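Ribose-phosphate pyrophosphokinase (Mycobacterium smegmatis, PDB 5MP7) probably makes 5-phospho-alpha-D-ribose 1-diphosphate by moving the pyrophosphoryl group of ATP to ribose 5-phosphate in a magnesium-dependent reaction. Local coordinates at residues E77-I82 / K125-D130; M172-P177 / V195-I200; D231-G236 / V254-T259. All blocks are in the same frame, centred on the assembly; numbering follows the deposited sequence.

Overall arrangement
Three contacts follow one another along the chain, each closing its own loop before the next opens, so none nests or crosses. Contact 1 comes first: it brings helix 71-87 against the end of helix 116-127, spanning strand 92-97 in the N-terminal half. Contact 2 then zips strand 172-176 to strand 197-202 after a loop that holds helix 182-191. In contact 3, the chain leaves strand 225-230, passes through helix 237-248 and returns as strand 253-258, whose end meets 231-236. Contacts 2 and 3 share the mixed sheet, their centres about 14 Å apart, whereas contact 1 lies about 40 Å from contact 2 and about 30 Å from contact 3, centre to centre.

Contact 1 (E77-I82 / K125-D130)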
loop_
_atom_site.group_PDB
_atom_site.type_symbol
_atom_site.label_atom_id
_atom_site.label_comp_id
_atom_site.label_asym_id
_atom_site.label_seq_id
_atom_site.Cartn_x
_atom_site.Cartn_y
_atom_site.Cartn_z
ATOM N N GLU A 77 -5.152 -49.746 -7.195
ATOM C CA GLU A 77 -6.427 -49.839 -7.874
ATOM C C GLU A 77 -7.008 -51.243 -7.783
ATOM O O GLU A 77 -8.192 -51.400 -7.557
ATOM C CB GLU A 77 -6.318 -49.364 -9.337
ATOM C CG GLU A 77 -7.632 -49.477 -10.112
ATOM C CD GLU A 77 -7.633 -48.749 -11.473
ATOM O OE1 GLU A 77 -7.147 -49.318 -12.502
ATOM O OE2 GLU A 77 -8.173 -47.607 -11.525
ATOM N N GLN A 78 -6.176 -52.259 -7.987
ATOM C CA GLN A 78 -6.608 -53.643 -7.866
ATOM C C GLN A 78 -7.061 -53.977 -6.451
ATOM O O GLN A 78 -8.101 -54.603 -6.274
ATOM C CB GLN A 78 -5.491 -54.583 -8.309
ATOM C CG GLN A 78 -5.906 -56.036 -8.359
ATOM C CD GLN A 78 -4.968 -56.873 -9.187
ATOM O OE1 GLN A 78 -3.769 -56.698 -9.093
ATOM N NE2 GLN A 78 -5.502 -57.731 -10.039
ATOM N N LEU A 79 -6.305 -53.549 -5.439
ATOM C CA LEU A 79 -6.711 -53.776 -4.047
ATOM C C LEU A 79 -8.017 -53.084 -3.698
ATOM O O LEU A 79 -8.831 -53.671 -2.985
ATOM C CB LEU A 79 -5.648 -53.300 -3.053
ATOM C CG LEU A 79 -4.312 -54.026 -3.127
ATOM C CD1 LEU A 79 -3.281 -53.281 -2.312
ATOM C CD2 LEU A 79 -4.436 -55.454 -2.665
ATOM N N ILE A 80 -8.211 -51.868 -4.198
ATOM C CA ILE A 80 -9.455 -51.114 -3.967
ATOM C C ILE A 80 -10.669 -51.813 -4.619
ATOM O O ILE A 80 -11.699 -51.935 -3.999
ATOM C CB ILE A 80 -9.309 -49.666 -4.411
ATOM C CG1 ILE A 80 -8.456 -48.937 -3.396
ATOM C CG2 ILE A 80 -10.627 -48.940 -4.483
ATOM C CD1 ILE A 80 -7.797 -47.684 -3.962
ATOM N N MET A 81 -10.507 -52.319 -5.835
ATOM C CA MET A 81 -11.553 -53.078 -6.504
ATOM C C MET A 81 -11.896 -54.355 -5.765
ATOM O O MET A 81 -13.059 -54.741 -5.687
ATOM C CB MET A 81 -11.141 -53.441 -7.941
ATOM C CG MET A 81 -11.316 -52.280 -8.898
ATOM S SD MET A 81 -10.539 -52.439 -10.530
ATOM C CE MET A 81 -11.715 -53.480 -11.343
ATOM N N ILE A 82 -10.889 -55.043 -5.265
ATOM C CA ILE A 82 -11.126 -56.254 -4.491
ATOM C C ILE A 82 -11.881 -55.963 -3.168
ATOM O O ILE A 82 -12.784 -56.710 -2.830
ATOM C CB ILE A 82 -9.807 -57.022 -4.271
ATOM C CG1 ILE A 82 -9.341 -57.597 -5.597
ATOM C CG2 ILE A 82 -9.980 -58.162 -3.268
ATOM C CD1 ILE A 82 -7.889 -57.929 -5.634
ATOM N N LYS A 125 -4.574 -60.904 -0.072
ATOM C CA LYS A 125 -5.373 -61.714 0.851
ATOM C C LYS A 125 -6.225 -60.865 1.808
ATOM O O LYS A 125 -7.398 -61.147 2.003
ATOM C CB LYS A 125 -4.457 -62.614 1.706
ATOM C CG LYS A 125 -5.153 -63.623 2.610
ATOM C CD LYS A 125 -5.834 -64.651 1.741
ATOM C CE LYS A 125 -6.653 -65.670 2.518
ATOM N NZ LYS A 125 -7.526 -66.382 1.518
ATOM N N THR A 126 -5.616 -59.856 2.409
ATOM C CA THR A 126 -6.298 -58.951 3.281
ATOM C C THR A 126 -7.431 -58.161 2.565
ATOM O O THR A 126 -8.493 -57.929 3.140
ATOM C CB THR A 126 -5.287 -57.952 3.835
ATOM O OG1 THR A 126 -4.272 -58.642 4.559
ATOM C CG2 THR A 126 -5.937 -56.950 4.771
ATOM N N ALA A 127 -7.201 -57.739 1.323
ATOM C CA ALA A 127 -8.225 -57.060 0.537
ATOM C C ALA A 127 -9.448 -57.920 0.280
ATOM O O ALA A 127 -10.529 -57.394 0.066
ATOM C CB ALA A 127 -7.640 -56.572 -0.772
ATOM N N GLY A 128 -9.277 -59.235 0.261
ATOM C CA GLY A 128 -10.370 -60.206 0.051
ATOM C C GLY A 128 -10.176 -61.219 -1.061
ATOM O O GLY A 128 -11.110 -61.940 -1.390
ATOM N N ALA A 129 -9.001 -61.294 -1.674
ATOM C CA ALA A 129 -8.808 -62.237 -2.770
ATOM C C ALA A 129 -8.735 -63.670 -2.249
ATOM O O ALA A 129 -8.095 -63.950 -1.265
ATOM C CB ALA A 129 -7.553 -61.905 -3.550
ATOM N N ASP A 130 -9.378 -64.570 -2.964
ATOM C CA ASP A 130 -9.382 -65.982 -2.671
ATOM C C ASP A 130 -8.385 -66.768 -3.536
ATOM O O ASP A 130 -7.969 -67.841 -3.165
ATOM C CB ASP A 130 -10.810 -66.501 -2.854
ATOM C CG ASP A 130 -11.841 -65.720 -1.962
ATOM O OD1 ASP A 130 -11.632 -65.729 -0.694
ATOM O OD2 ASP A 130 -12.840 -65.121 -2.512
#
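Ile82 and Ala127 form the centre of this helix-helix contact. The CG2 branch of Ile82 rests on the last turn of the other helix, 3.8 Å from Ala127 CB and 3.5 Å from Ala127 O. It then reaches past the helix end, where Ile82 CG2 lies 3.6 Å from Ala129 N. This branch stands anti to the backbone N, while CG1 lies beside that N (chi1 -69°), leaving the methyl to make the approach. Leu79, one turn earlier, adds its CD2 at 3.9 Å from Ala127 CB, and its carbonyl O also abuts that methyl. The small Ala127 methyl thus sits against both Leu79 and Ile82, and no hydrogen bond crosses the contact.

Further out, the chain is turned by Gly128, whose positive phi (126°) ends helix 116-127 in a Schellman motif. Ala127 O is hydrogen-bonded to Lys86, farther along the first helix. Beneath the helices, Ile82 also packs on Ile93 and Ala95, and across the subunit boundary Leu119 of a second subunit packs on Leu79 and Ala127. Such side-by-side helices, with strand 92-97 between them in the chain and strand 131-135 following the second, belong to the parallel alpha/beta architecture of the PRTase-like N-terminal domain.

Contact 2 (M172-P177 / V195-I200); sequences MVVVSP and VPLAFI
Val174 and Val195 meet methyl to methyl, CG2 to CG2 at 3.8 Å, their side chains crossing at about a right angle. On the same face, Leu197 brings CD1 alongside Val174, 4.1 Å from Val174 CB; with CG anti to the backbone N (chi1 -171°), the leucine lies back over its neighbour strand. The other face has its own apolar pairs: Val175 CG1 lies 3.8 Å from Ile200 CD1, and Val175 CG2 is 4.2 Å from Ala198 CB.

Between the two faces runs a regular parallel ladder. Val174 gives its N-H to Pro196 O and takes that of Ala198 on its own O. Ser176 repeats the pattern, with its N 2.9 Å from Ala198 O and its O 3.1 Å from Ile200 N, a bond almost in line with the carbonyl (C=O...N 175°). At the polar end, Ser176 OG turns to Asp178 O and Pro177 O receives Lys202 NZ, the predicted active-site lysine.

The ladder closes a beta-alpha-beta crossover. Helix 182-191 covers the face of Val174, Ser176 and Leu197, while helix 237-248 packs on Val175 and Ile200; strand 225-230 flanks strand 172-176, and the Phe199 backbone bonds to that of Val218 in strand 215-218, outermost in this chain's sheet.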
loop_
_atom_site.group_PDB
_atom_site.type_symbol
_atom_site.label_atom_id
_atom_site.label_comp_id
_atom_site.label_asym_id
_atom_site.label_seq_id
_atom_site.Cartn_x
_atom_site.Cartn_y
_atom_site.Cartn_z
ATOM N N MET A 172 20.348 -74.970 -33.242
ATOM C CA MET A 172 20.049 -74.139 -32.071
ATOM C C MET A 172 20.866 -74.462 -30.803
ATOM O O MET A 172 21.177 -75.595 -30.543
ATOM C CB MET A 172 18.550 -74.219 -31.759
ATOM C CG MET A 172 17.665 -73.554 -32.823
ATOM S SD MET A 172 15.895 -73.502 -32.392
ATOM C CE MET A 172 15.373 -75.194 -32.696
ATOM N N VAL A 173 21.186 -73.430 -30.034
ATOM C CA VAL A 173 21.619 -73.601 -28.668
ATOM C C VAL A 173 20.769 -72.638 -27.792
ATOM O O VAL A 173 20.510 -71.483 -28.173
ATOM C CB VAL A 173 23.160 -73.403 -28.521
ATOM C CG1 VAL A 173 23.577 -71.973 -28.799
ATOM C CG2 VAL A 173 23.653 -73.773 -27.130
ATOM N N VAL A 174 20.256 -73.131 -26.656
ATOM C CA VAL A 174 19.505 -72.286 -25.734
ATOM C C VAL A 174 20.516 -71.665 -24.805
ATOM O O VAL A 174 21.362 -72.364 -24.283
ATOM C CB VAL A 174 18.436 -73.073 -24.980
ATOM C CG1 VAL A 174 17.663 -72.163 -24.071
ATOM C CG2 VAL A 174 17.447 -73.672 -25.944
ATOM N N VAL A 175 20.451 -70.356 -24.612
ATOM C CA VAL A 175 21.418 -69.631 -23.769
ATOM C C VAL A 175 20.698 -68.879 -22.660
ATOM O O VAL A 175 19.752 -68.126 -22.913
ATOM C CB VAL A 175 22.223 -68.628 -24.583
ATOM C CG1 VAL A 175 23.286 -67.969 -23.728
ATOM C CG2 VAL A 175 22.862 -69.320 -25.770
ATOM N N SER A 176 21.157 -69.059 -21.436
ATOM C CA SER A 176 20.652 -68.287 -20.314
ATOM C C SER A 176 21.555 -67.073 -20.066
ATOM O O SER A 176 22.764 -67.198 -19.981
ATOM C CB SER A 176 20.607 -69.146 -19.068
ATOM O OG SER A 176 19.978 -68.421 -18.024
ATOM N N PRO A 177 20.977 -65.883 -19.948
ATOM C CA PRO A 177 21.802 -64.674 -19.797
ATOM C C PRO A 177 22.454 -64.543 -18.425
ATOM O O PRO A 177 23.302 -63.669 -18.240
ATOM C CB PRO A 177 20.829 -63.527 -20.055
ATOM C CG PRO A 177 19.472 -64.118 -19.881
ATOM C CD PRO A 177 19.544 -65.598 -19.959
ATOM N N VAL A 195 18.184 -79.774 -27.655
ATOM C CA VAL A 195 19.332 -79.065 -28.163
ATOM C C VAL A 195 20.298 -78.708 -27.010
ATOM O O VAL A 195 19.916 -78.761 -25.846
ATOM C CB VAL A 195 18.882 -77.815 -28.974
ATOM C CG1 VAL A 195 17.797 -78.200 -29.982
ATOM C CG2 VAL A 195 18.399 -76.669 -28.078
ATOM N N PRO A 196 21.538 -78.301 -27.330
ATOM C CA PRO A 196 22.489 -77.931 -26.291
ATOM C C PRO A 196 22.169 -76.643 -25.543
ATOM O O PRO A 196 21.320 -75.845 -25.970
ATOM C CB PRO A 196 23.842 -77.790 -27.031
ATOM C CG PRO A 196 23.564 -77.960 -28.458
ATOM C CD PRO A 196 22.159 -78.447 -28.648
ATOM N N LEU A 197 22.933 -76.422 -24.486
ATOM C CA LEU A 197 22.686 -75.385 -23.527
ATOM C C LEU A 197 23.943 -74.602 -23.240
ATOM O O LEU A 197 25.017 -75.147 -23.211
ATOM C CB LEU A 197 22.175 -76.048 -22.257
ATOM C CG LEU A 197 21.618 -75.197 -21.117
ATOM C CD1 LEU A 197 20.496 -74.300 -21.594
ATOM C CD2 LEU A 197 21.092 -76.134 -20.046
ATOM N N ALA A 198 23.808 -73.310 -23.026
ATOM C CA ALA A 198 24.925 -72.434 -22.616
ATOM C C ALA A 198 24.426 -71.315 -21.717
ATOM O O ALA A 198 23.227 -71.043 -21.661
ATOM C CB ALA A 198 25.609 -71.846 -23.828
ATOM N N PHE A 199 25.336 -70.666 -20.997
ATOM C CA PHE A 199 24.950 -69.522 -20.189
ATOM C C PHE A 199 26.100 -68.577 -19.928
ATOM O O PHE A 199 27.237 -68.957 -20.077
ATOM C CB PHE A 199 24.344 -69.991 -18.868
ATOM C CG PHE A 199 25.359 -70.405 -17.874
ATOM C CD1 PHE A 199 25.954 -71.639 -17.959
ATOM C CD2 PHE A 199 25.751 -69.524 -16.864
ATOM C CE1 PHE A 199 26.933 -72.010 -17.049
ATOM C CE2 PHE A 199 26.718 -69.881 -15.945
ATOM C CZ PHE A 199 27.318 -71.126 -16.045
ATOM N N ILE A 200 25.777 -67.360 -19.524
ATOM C CA ILE A 200 26.756 -66.361 -19.232
ATOM C C ILE A 200 27.135 -66.399 -17.759
ATOM O O ILE A 200 26.303 -66.148 -16.907
ATOM C CB ILE A 200 26.233 -64.963 -19.533
ATOM C CG1 ILE A 200 26.328 -64.694 -21.036
ATOM C CG2 ILE A 200 27.247 -63.869 -19.196
ATOM C CD1 ILE A 200 25.454 -65.306 -22.093
#

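Contact 3 (D231-G236 / V254-T259). With ACT (acetate ion), chain D.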
loop_
_atom_site.group_PDB
_atom_site.type_symbol
_atom_site.label_atom_id
_atom_site.label_comp_id
_atom_site.label_asym_id
_atom_site.label_seq_id
_atom_site.Cartn_x
_atom_site.Cartn_y
_atom_site.Cartn_z
ATOM N N ASP A 231 13.012 -64.298 -18.260
ATOM C CA ASP A 231 11.669 -64.030 -17.764
ATOM C C ASP A 231 11.128 -62.687 -18.200
ATOM O O ASP A 231 9.965 -62.593 -18.623
ATOM C CB ASP A 231 11.610 -64.208 -16.234
ATOM C CG ASP A 231 12.524 -63.233 -15.468
ATOM O OD1 ASP A 231 13.529 -62.745 -16.044
ATOM O OD2 ASP A 231 12.269 -62.984 -14.266
ATOM N N MET A 232 11.966 -61.661 -18.148
ATOM C CA MET A 232 11.554 -60.316 -18.511
ATOM C C MET A 232 12.698 -59.549 -19.128
ATOM O O MET A 232 13.847 -59.888 -18.921
ATOM C CB MET A 232 11.054 -59.576 -17.276
ATOM C CG MET A 232 12.143 -59.163 -16.312
ATOM S SD MET A 232 11.526 -58.116 -15.001
ATOM C CE MET A 232 10.590 -59.302 -14.002
ATOM N N ILE A 233 12.367 -58.493 -19.848
ATOM C CA ILE A 233 13.358 -57.535 -20.291
ATOM C C ILE A 233 12.964 -56.212 -19.700
ATOM O O ILE A 233 11.873 -55.720 -20.001
ATOM C CB ILE A 233 13.350 -57.407 -21.814
ATOM C CG1 ILE A 233 13.602 -58.766 -22.468
ATOM C CG2 ILE A 233 14.411 -56.419 -22.264
ATOM C CD1 ILE A 233 13.149 -58.833 -23.908
ATOM N N ASP A 234 13.830 -55.627 -18.873
ATOM C CA ASP A 234 13.554 -54.330 -18.291
ATOM C C ASP A 234 14.253 -53.161 -19.006
ATOM O O ASP A 234 13.619 -52.488 -19.805
ATOM C CB ASP A 234 13.813 -54.334 -16.782
ATOM C CG ASP A 234 13.361 -53.065 -16.131
ATOM O OD1 ASP A 234 12.559 -52.325 -16.712
ATOM O OD2 ASP A 234 13.795 -52.809 -15.016
ATOM N N THR A 235 15.519 -52.873 -18.689
ATOM C CA THR A 235 16.275 -51.775 -19.359
ATOM C C THR A 235 17.036 -52.294 -20.573
ATOM O O THR A 235 17.460 -51.502 -21.419
ATOM C CB THR A 235 17.296 -51.122 -18.419
ATOM O OG1 THR A 235 18.184 -52.142 -17.899
ATOM C CG2 THR A 235 16.575 -50.457 -17.264
ATOM N N GLY A 236 17.174 -53.625 -20.670
ATOM C CA GLY A 236 17.861 -54.262 -21.779
ATOM C C GLY A 236 19.377 -54.327 -21.610
ATOM O O GLY A 236 20.083 -54.730 -22.537
ATOM N N VAL A 254 21.287 -64.485 -33.105
ATOM C CA VAL A 254 20.711 -64.452 -31.765
ATOM C C VAL A 254 19.227 -64.083 -31.773
ATOM O O VAL A 254 18.862 -63.057 -32.308
ATOM C CB VAL A 254 21.424 -63.469 -30.823
ATOM C CG1 VAL A 254 20.804 -63.560 -29.428
ATOM C CG2 VAL A 254 22.897 -63.810 -30.727
ATOM N N ILE A 255 18.406 -64.904 -31.116
ATOM C CA ILE A 255 17.014 -64.638 -30.914
ATOM C C ILE A 255 16.746 -64.439 -29.421
ATOM O O ILE A 255 17.122 -65.271 -28.610
ATOM C CB ILE A 255 16.189 -65.779 -31.449
ATOM C CG1 ILE A 255 16.351 -65.817 -32.957
ATOM C CG2 ILE A 255 14.712 -65.598 -31.106
ATOM C CD1 ILE A 255 15.976 -67.158 -33.543
ATOM N N ILE A 256 16.046 -63.346 -29.091
ATOM C CA ILE A 256 15.649 -63.023 -27.729
ATOM C C ILE A 256 14.178 -63.357 -27.500
ATOM O O ILE A 256 13.335 -62.984 -28.271
ATOM C CB ILE A 256 15.868 -61.560 -27.415
ATOM C CG1 ILE A 256 17.338 -61.239 -27.630
ATOM C CG2 ILE A 256 15.499 -61.288 -25.963
ATOM C CD1 ILE A 256 17.716 -59.799 -27.370
ATOM N N ALA A 257 13.900 -64.122 -26.450
ATOM C CA ALA A 257 12.546 -64.495 -26.088
ATOM C C ALA A 257 12.326 -64.292 -24.581
ATOM O O ALA A 257 13.114 -64.727 -23.777
ATOM C CB ALA A 257 12.277 -65.913 -26.475
ATOM N N ALA A 258 11.279 -63.580 -24.225
ATOM C CA ALA A 258 10.937 -63.317 -22.838
ATOM C C ALA A 258 9.443 -63.181 -22.699
ATOM O O ALA A 258 8.776 -62.769 -23.634
ATOM C CB ALA A 258 11.597 -62.041 -22.354
ATOM N N THR A 259 8.902 -63.530 -21.541
ATOM C CA THR A 259 7.485 -63.372 -21.335
ATOM C C THR A 259 7.092 -61.927 -21.165
ATOM O O THR A 259 6.145 -61.477 -21.807
ATOM C CB THR A 259 7.043 -64.161 -20.127
ATOM O OG1 THR A 259 7.351 -65.530 -20.371
ATOM C CG2 THR A 259 5.576 -64.064 -19.921
HETATM C C ACT D . 17.940 -55.507 -17.313
HETATM O O ACT D . 17.719 -56.090 -18.429
HETATM O OXT ACT D . 17.330 -54.480 -16.941
HETATM C CH3 ACT D . 18.971 -55.998 -16.334
#
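Asp231 and Thr259 meet at two corners of the chain: where each segment bends out of its sheet, a weak bond runs from Thr259 N to Asp231 O at 3.2 Å, far from straight (N-H...O 122°). The touching parts, residues 231-233 and 256-259, run in directions 116° apart. This is the region of the predicted ribose 5-phosphate loop of a type I PRTase-like fold, where the chain leaves a central strand, forms the loop, and enters helix 237-248.

Beyond the corner the contact is apolar. Ile233 extends over Ala258, its CG1 3.8 Å from Ala258 CB, and its CD1 goes on to meet Ile256 CG2 at 4.0 Å. With CG1 beside the backbone N and opposite the carbonyl carbon (chi1 -58°), the side chain is directed at Ala258 and Ile256. Ile239 of helix 237-248 and Val279 of strand 278-282 each pack against both isoleucines, so that the apolar patch lies between helix and sheet.

The polar ends at the corners have partners beyond the two segments. Asp231 OD2 bonds His138 ND1, the predicted magnesium ligand, and Thr259 OG1 bonds Asp136. Farther along the loop, Asp234 reaches Ser264 through OD1.

Where the loop runs into helix 237-248, an acetate, probably from the crystallisation liquor, is bound, a position consistent with an anion site within the predicted ribose 5-phosphate site. Gly236, the N-cap residue, gives it only a weak bond. Thr235 grips it twice at a single oxygen: its N lies 3.0 Å and its OG1 2.7 Å from acetate OXT.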